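Local coordinates for cellulose binding protein (Clavibacter michiganensis, PDB 4JJO) that is the expansin part of a larger, probably cellulose-degrading protein, and probably binds cellulose and loosens plant cell walls, at residues Tyr10-Cys23 with Val28-Tyr42. Residues are numbered along the deposited sequence; the frame is centred on the assembly and turned at random.
Sequences YSLGQGNTIANGNC and VPADRMYVAVSSPEY
Past the end of strand 3-10 at Y10, the backbone of 10-23 runs without regular secondary structure past the turn P29-R32 and strand 34-38, their CA atoms coming closest, 6.0 Å, at G15 and V28. Y34 joins the two segments from the strand side. Its hydroxyl OH accepts the backbone N-H of L12 at 2.9 Å in an almost straight bond (172°), and a water bridges the same oxygen to the carbonyl O of G13. The ring of Y34 turns its edge to the face of Y10 in an offset edge-to-face pair, planes at 89°; Y34 CE1 lies 3.8 Å from Y10 CZ, while A36 CB touches the phenol end of Y10. A chi1 of 57° sets CG of Y34 between its backbone N and carbonyl carbon, which carries the ring across to the L12 side chain, Y34 CE1 lying 3.8 Å from L12 CG. V28 pushes CG2 among L12 CB, G13 O and the amide of N20, whose OD1 receives N16 N on a lone pair and whose ND2 donates to N16 O and also to M25 O, bonds that together fix the amide's rotation. Farther along, C23 SG, in a disulfide with C48, lies at the edge of the Y42 ring, 3.6 Å from Y42 CE1; the Y42 hydroxyl hydrogen-bonds to the carbonyl of D152. A tyrosine hydroxyl on a strand thus grips the main chain of a long connection, here between strands 3-10 and 34-38 of the double-psi beta-barrel domain of an expansin.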
loop_
_atom_site.group_PDB
_atom_site.type_symbol
_atom_site.label_atom_id
_atom_site.label_comp_id
_atom_site.label_asym_id
_atom_site.label_seq_id
_atom_site.Cartn_x
_atom_site.Cartn_y
_atom_site.Cartn_z
ATOM N N TYR A 10 -0.859 -0.116 -18.319
ATOM C CA TYR A 10 -1.415 -1.457 -18.216
ATOM C C TYR A 10 -2.728 -1.372 -17.450
ATOM O O TYR A 10 -3.153 -0.284 -17.054
ATOM C CB TYR A 10 -0.438 -2.396 -17.505
ATOM C CG TYR A 10 -0.552 -2.389 -15.998
ATOM C CD1 TYR A 10 -0.914 -3.536 -15.307
ATOM C CD2 TYR A 10 -0.298 -1.238 -15.268
ATOM C CE1 TYR A 10 -1.016 -3.539 -13.933
ATOM C CE2 TYR A 10 -0.401 -1.229 -13.894
ATOM C CZ TYR A 10 -0.760 -2.384 -13.231
ATOM O OH TYR A 10 -0.862 -2.388 -11.861
ATOM N N SER A 11 -3.381 -2.510 -17.245
ATOM C CA SER A 11 -4.648 -2.519 -16.525
ATOM C C SER A 11 -4.808 -3.747 -15.641
ATOM O O SER A 11 -4.510 -4.867 -16.053
ATOM C CB SER A 11 -5.817 -2.454 -17.508
ATOM O OG SER A 11 -7.012 -2.088 -16.839
ATOM N N LEU A 12 -5.280 -3.520 -14.419
ATOM C CA LEU A 12 -5.707 -4.601 -13.541
ATOM C C LEU A 12 -7.169 -4.934 -13.817
ATOM O O LEU A 12 -7.722 -5.879 -13.250
ATOM C CB LEU A 12 -5.540 -4.191 -12.077
ATOM C CG LEU A 12 -4.101 -4.051 -11.587
ATOM C CD1 LEU A 12 -4.078 -3.536 -10.159
ATOM C CD2 LEU A 12 -3.380 -5.383 -11.692
ATOM N N GLY A 13 -7.786 -4.149 -14.696
ATOM C CA GLY A 13 -9.189 -4.305 -15.022
ATOM C C GLY A 13 -10.090 -4.067 -13.828
ATOM O O GLY A 13 -9.797 -3.238 -12.964
ATOM N N GLN A 14 -11.197 -4.800 -13.791
ATOM C CA GLN A 14 -12.172 -4.688 -12.719
ATOM C C GLN A 14 -11.567 -5.095 -11.385
ATOM O O GLN A 14 -11.879 -4.510 -10.348
ATOM C CB GLN A 14 -13.376 -5.579 -13.024
ATOM C CG GLN A 14 -14.498 -5.470 -12.019
ATOM C CD GLN A 14 -15.738 -6.229 -12.438
ATOM O OE1 GLN A 14 -16.852 -5.854 -12.079
ATOM N NE2 GLN A 14 -15.552 -7.313 -13.186
ATOM N N GLY A 15 -10.705 -6.104 -11.414
ATOM C CA GLY A 15 -10.117 -6.630 -10.197
ATOM C C GLY A 15 -11.115 -7.457 -9.412
ATOM O O GLY A 15 -12.281 -7.574 -9.790
ATOM N N ASN A 16 -10.648 -8.028 -8.308
ATOM C CA ASN A 16 -11.476 -8.880 -7.467
ATOM C C ASN A 16 -11.607 -8.288 -6.067
ATOM O O ASN A 16 -11.113 -7.194 -5.799
ATOM C CB ASN A 16 -10.874 -10.282 -7.398
ATOM C CG ASN A 16 -9.421 -10.268 -6.969
ATOM O OD1 ASN A 16 -9.114 -10.314 -5.780
ATOM N ND2 ASN A 16 -8.518 -10.198 -7.943
ATOM N N THR A 17 -12.272 -9.015 -5.176
ATOM C CA THR A 17 -12.538 -8.515 -3.830
ATOM C C THR A 17 -11.573 -9.078 -2.783
ATOM O O THR A 17 -11.792 -8.913 -1.583
ATOM C CB THR A 17 -13.981 -8.838 -3.397
ATOM O OG1 THR A 17 -14.214 -10.249 -3.499
ATOM C CG2 THR A 17 -14.981 -8.107 -4.276
ATOM N N ILE A 18 -10.509 -9.732 -3.235
ATOM C CA ILE A 18 -9.561 -10.365 -2.320
ATOM C C ILE A 18 -8.181 -9.712 -2.348
ATOM O O ILE A 18 -7.676 -9.269 -1.317
ATOM C CB ILE A 18 -9.401 -11.865 -2.632
ATOM C CG1 ILE A 18 -10.711 -12.606 -2.359
ATOM C CG2 ILE A 18 -8.276 -12.462 -1.798
ATOM C CD1 ILE A 18 -10.655 -14.086 -2.678
ATOM N N ALA A 19 -7.570 -9.665 -3.528
ATOM C CA ALA A 19 -6.201 -9.181 -3.664
ATOM C C ALA A 19 -5.938 -8.656 -5.073
ATOM O O ALA A 19 -6.035 -9.398 -6.054
ATOM C CB ALA A 19 -5.222 -10.296 -3.327
ATOM N N ASN A 20 -5.599 -7.375 -5.166
ATOM C CA ASN A 20 -5.345 -6.741 -6.455
ATOM C C ASN A 20 -3.947 -6.142 -6.521
ATOM O O ASN A 20 -3.557 -5.343 -5.666
ATOM C CB ASN A 20 -6.392 -5.666 -6.726
ATOM C CG ASN A 20 -7.799 -6.224 -6.755
ATOM O OD1 ASN A 20 -8.298 -6.626 -7.806
ATOM N ND2 ASN A 20 -8.445 -6.259 -5.594
ATOM N N GLY A 21 -3.196 -6.533 -7.544
ATOM C CA GLY A 21 -1.810 -6.130 -7.675
ATOM C C GLY A 21 -0.944 -6.939 -6.732
ATOM O O GLY A 21 -1.462 -7.671 -5.888
ATOM N N ASN A 22 0.371 -6.822 -6.875
ATOM C CA ASN A 22 1.285 -7.531 -5.993
ATOM C C ASN A 22 1.097 -7.079 -4.547
ATOM O O ASN A 22 1.393 -7.823 -3.613
ATOM C CB ASN A 22 2.732 -7.321 -6.437
ATOM C CG ASN A 22 3.637 -8.468 -6.023
ATOM O OD1 ASN A 22 3.405 -9.132 -5.012
ATOM N ND2 ASN A 22 4.670 -8.711 -6.815
ATOM N N CYS A 23 0.588 -5.863 -4.370
ATOM C CA CYS A 23 0.328 -5.318 -3.039
ATOM C C CYS A 23 -0.926 -5.912 -2.389
ATOM O O CYS A 23 -1.219 -5.631 -1.226
ATOM C CB CYS A 23 0.194 -3.796 -3.109
ATOM S SG CYS A 23 1.725 -2.925 -3.502
ATOM N N VAL A 28 -9.237 -2.476 -6.533
ATOM C CA VAL A 28 -8.668 -1.496 -7.442
ATOM C C VAL A 28 -9.257 -0.155 -7.032
ATOM O O VAL A 28 -10.464 -0.055 -6.824
ATOM C CB VAL A 28 -9.044 -1.798 -8.903
ATOM C CG1 VAL A 28 -8.639 -0.649 -9.805
ATOM C CG2 VAL A 28 -8.400 -3.096 -9.368
ATOM N N PRO A 29 -8.415 0.882 -6.896
ATOM C CA PRO A 29 -8.978 2.161 -6.444
ATOM C C PRO A 29 -10.106 2.642 -7.347
ATOM O O PRO A 29 -10.066 2.418 -8.556
ATOM C CB PRO A 29 -7.784 3.123 -6.497
ATOM C CG PRO A 29 -6.736 2.434 -7.304
ATOM C CD PRO A 29 -6.968 0.965 -7.142
ATOM N N ALA A 30 -11.099 3.302 -6.762
ATOM C CA ALA A 30 -12.297 3.690 -7.496
ATOM C C ALA A 30 -12.001 4.731 -8.576
ATOM O O ALA A 30 -12.674 4.768 -9.605
ATOM C CB ALA A 30 -13.363 4.197 -6.538
ATOM N N ASP A 31 -10.993 5.568 -8.350
ATOM C CA ASP A 31 -10.604 6.558 -9.349
ATOM C C ASP A 31 -9.715 5.944 -10.428
ATOM O O ASP A 31 -9.352 6.613 -11.395
ATOM C CB ASP A 31 -9.889 7.747 -8.698
ATOM C CG ASP A 31 -8.594 7.349 -8.008
ATOM O OD1 ASP A 31 -8.160 6.189 -8.166
ATOM O OD2 ASP A 31 -8.004 8.202 -7.311
ATOM N N ARG A 32 -9.355 4.676 -10.249
ATOM C CA ARG A 32 -8.554 3.953 -11.233
ATOM C C ARG A 32 -7.174 4.572 -11.409
ATOM O O ARG A 32 -6.536 4.399 -12.447
ATOM C CB ARG A 32 -9.274 3.899 -12.582
ATOM C CG ARG A 32 -10.572 3.121 -12.543
ATOM C CD ARG A 32 -10.341 1.797 -11.855
ATOM N NE ARG A 32 -11.466 0.875 -11.986
ATOM C CZ ARG A 32 -12.075 0.278 -10.965
ATOM N NH1 ARG A 32 -11.687 0.497 -9.717
ATOM N NH2 ARG A 32 -13.086 -0.546 -11.188
ATOM N N MET A 33 -6.715 5.284 -10.388
ATOM C CA MET A 33 -5.406 5.922 -10.430
ATOM C C MET A 33 -4.421 5.108 -9.605
ATOM O O MET A 33 -4.342 5.247 -8.383
ATOM C CB MET A 33 -5.489 7.353 -9.902
ATOM C CG MET A 33 -6.395 8.261 -10.722
ATOM S SD MET A 33 -5.829 8.469 -12.424
ATOM C CE MET A 33 -7.175 9.420 -13.119
ATOM N N TYR A 34 -3.680 4.244 -10.287
ATOM C CA TYR A 34 -2.719 3.372 -9.627
ATOM C C TYR A 34 -1.523 3.140 -10.533
ATOM O O TYR A 34 -1.517 3.574 -11.685
ATOM C CB TYR A 34 -3.368 2.040 -9.252
ATOM C CG TYR A 34 -3.987 1.294 -10.414
ATOM C CD1 TYR A 34 -3.245 0.389 -11.156
ATOM C CD2 TYR A 34 -5.319 1.485 -10.756
ATOM C CE1 TYR A 34 -3.809 -0.299 -12.214
ATOM C CE2 TYR A 34 -5.892 0.802 -11.807
ATOM C CZ TYR A 34 -5.134 -0.089 -12.531
ATOM O OH TYR A 34 -5.703 -0.769 -13.583
ATOM N N VAL A 35 -0.514 2.451 -10.015
ATOM C CA VAL A 35 0.737 2.288 -10.742
ATOM C C VAL A 35 1.494 1.055 -10.275
ATOM O O VAL A 35 1.405 0.659 -9.112
ATOM C CB VAL A 35 1.637 3.526 -10.551
ATOM C CG1 VAL A 35 2.009 3.689 -9.084
ATOM C CG2 VAL A 35 2.882 3.432 -11.419
ATOM N N ALA A 36 2.225 0.443 -11.203
ATOM C CA ALA A 36 3.160 -0.620 -10.880
ATOM C C ALA A 36 4.567 -0.051 -10.975
ATOM O O ALA A 36 4.908 0.623 -11.948
ATOM C CB ALA A 36 2.997 -1.780 -11.835
ATOM N N VAL A 37 5.383 -0.317 -9.962
ATOM C CA VAL A 37 6.719 0.261 -9.896
ATOM C C VAL A 37 7.797 -0.807 -10.019
ATOM O O VAL A 37 7.548 -1.986 -9.772
ATOM C CB VAL A 37 6.930 1.043 -8.584
ATOM C CG1 VAL A 37 5.990 2.241 -8.523
ATOM C CG2 VAL A 37 6.730 0.138 -7.375
ATOM N N SER A 38 8.998 -0.384 -10.396
ATOM C CA SER A 38 10.107 -1.307 -10.586
ATOM C C SER A 38 10.410 -2.046 -9.286
ATOM O O SER A 38 10.050 -1.588 -8.199
ATOM C CB SER A 38 11.351 -0.564 -11.076
ATOM O OG SER A 38 11.789 0.381 -10.119
ATOM N N SER A 39 11.074 -3.190 -9.404
ATOM C CA SER A 39 11.332 -4.037 -8.250
ATOM C C SER A 39 12.105 -3.310 -7.152
ATOM O O SER A 39 11.780 -3.461 -5.978
ATOM C CB SER A 39 12.062 -5.312 -8.673
ATOM O OG SER A 39 11.215 -6.136 -9.456
ATOM N N PRO A 40 13.129 -2.521 -7.523
ATOM C CA PRO A 40 13.850 -1.755 -6.498
ATOM C C PRO A 40 12.972 -0.720 -5.792
ATOM O O PRO A 40 13.120 -0.498 -4.591
ATOM C CB PRO A 40 14.961 -1.060 -7.294
ATOM C CG PRO A 40 15.145 -1.898 -8.505
ATOM C CD PRO A 40 13.777 -2.413 -8.842
ATOM N N GLU A 41 12.070 -0.092 -6.536
ATOM C CA GLU A 41 11.175 0.907 -5.964
ATOM C C GLU A 41 10.030 0.249 -5.196
ATOM O O GLU A 41 9.492 0.835 -4.257
ATOM C CB GLU A 41 10.635 1.828 -7.061
ATOM C CG GLU A 41 11.711 2.693 -7.709
ATOM C CD GLU A 41 11.189 3.531 -8.857
ATOM O OE1 GLU A 41 10.761 4.677 -8.608
ATOM O OE2 GLU A 41 11.219 3.051 -10.009
ATOM N N TYR A 42 9.665 -0.964 -5.603
ATOM C CA TYR A 42 8.662 -1.756 -4.901
ATOM C C TYR A 42 9.178 -2.104 -3.510
ATOM O O TYR A 42 8.419 -2.137 -2.538
ATOM C CB TYR A 42 8.363 -3.029 -5.695
ATOM C CG TYR A 42 7.221 -3.864 -5.155
ATOM C CD1 TYR A 42 5.920 -3.394 -5.183
ATOM C CD2 TYR A 42 7.446 -5.132 -4.637
ATOM C CE1 TYR A 42 4.874 -4.159 -4.705
ATOM C CE2 TYR A 42 6.408 -5.900 -4.158
ATOM C CZ TYR A 42 5.125 -5.407 -4.188
ATOM O OH TYR A 42 4.082 -6.169 -3.714
HETATM O O HOH W 1 -8.369 -0.870 -13.760
HETATM O O HOH W 2 -11.221 -4.727 -7.215
HETATM O O HOH W 3 -13.287 -2.579 -9.600
#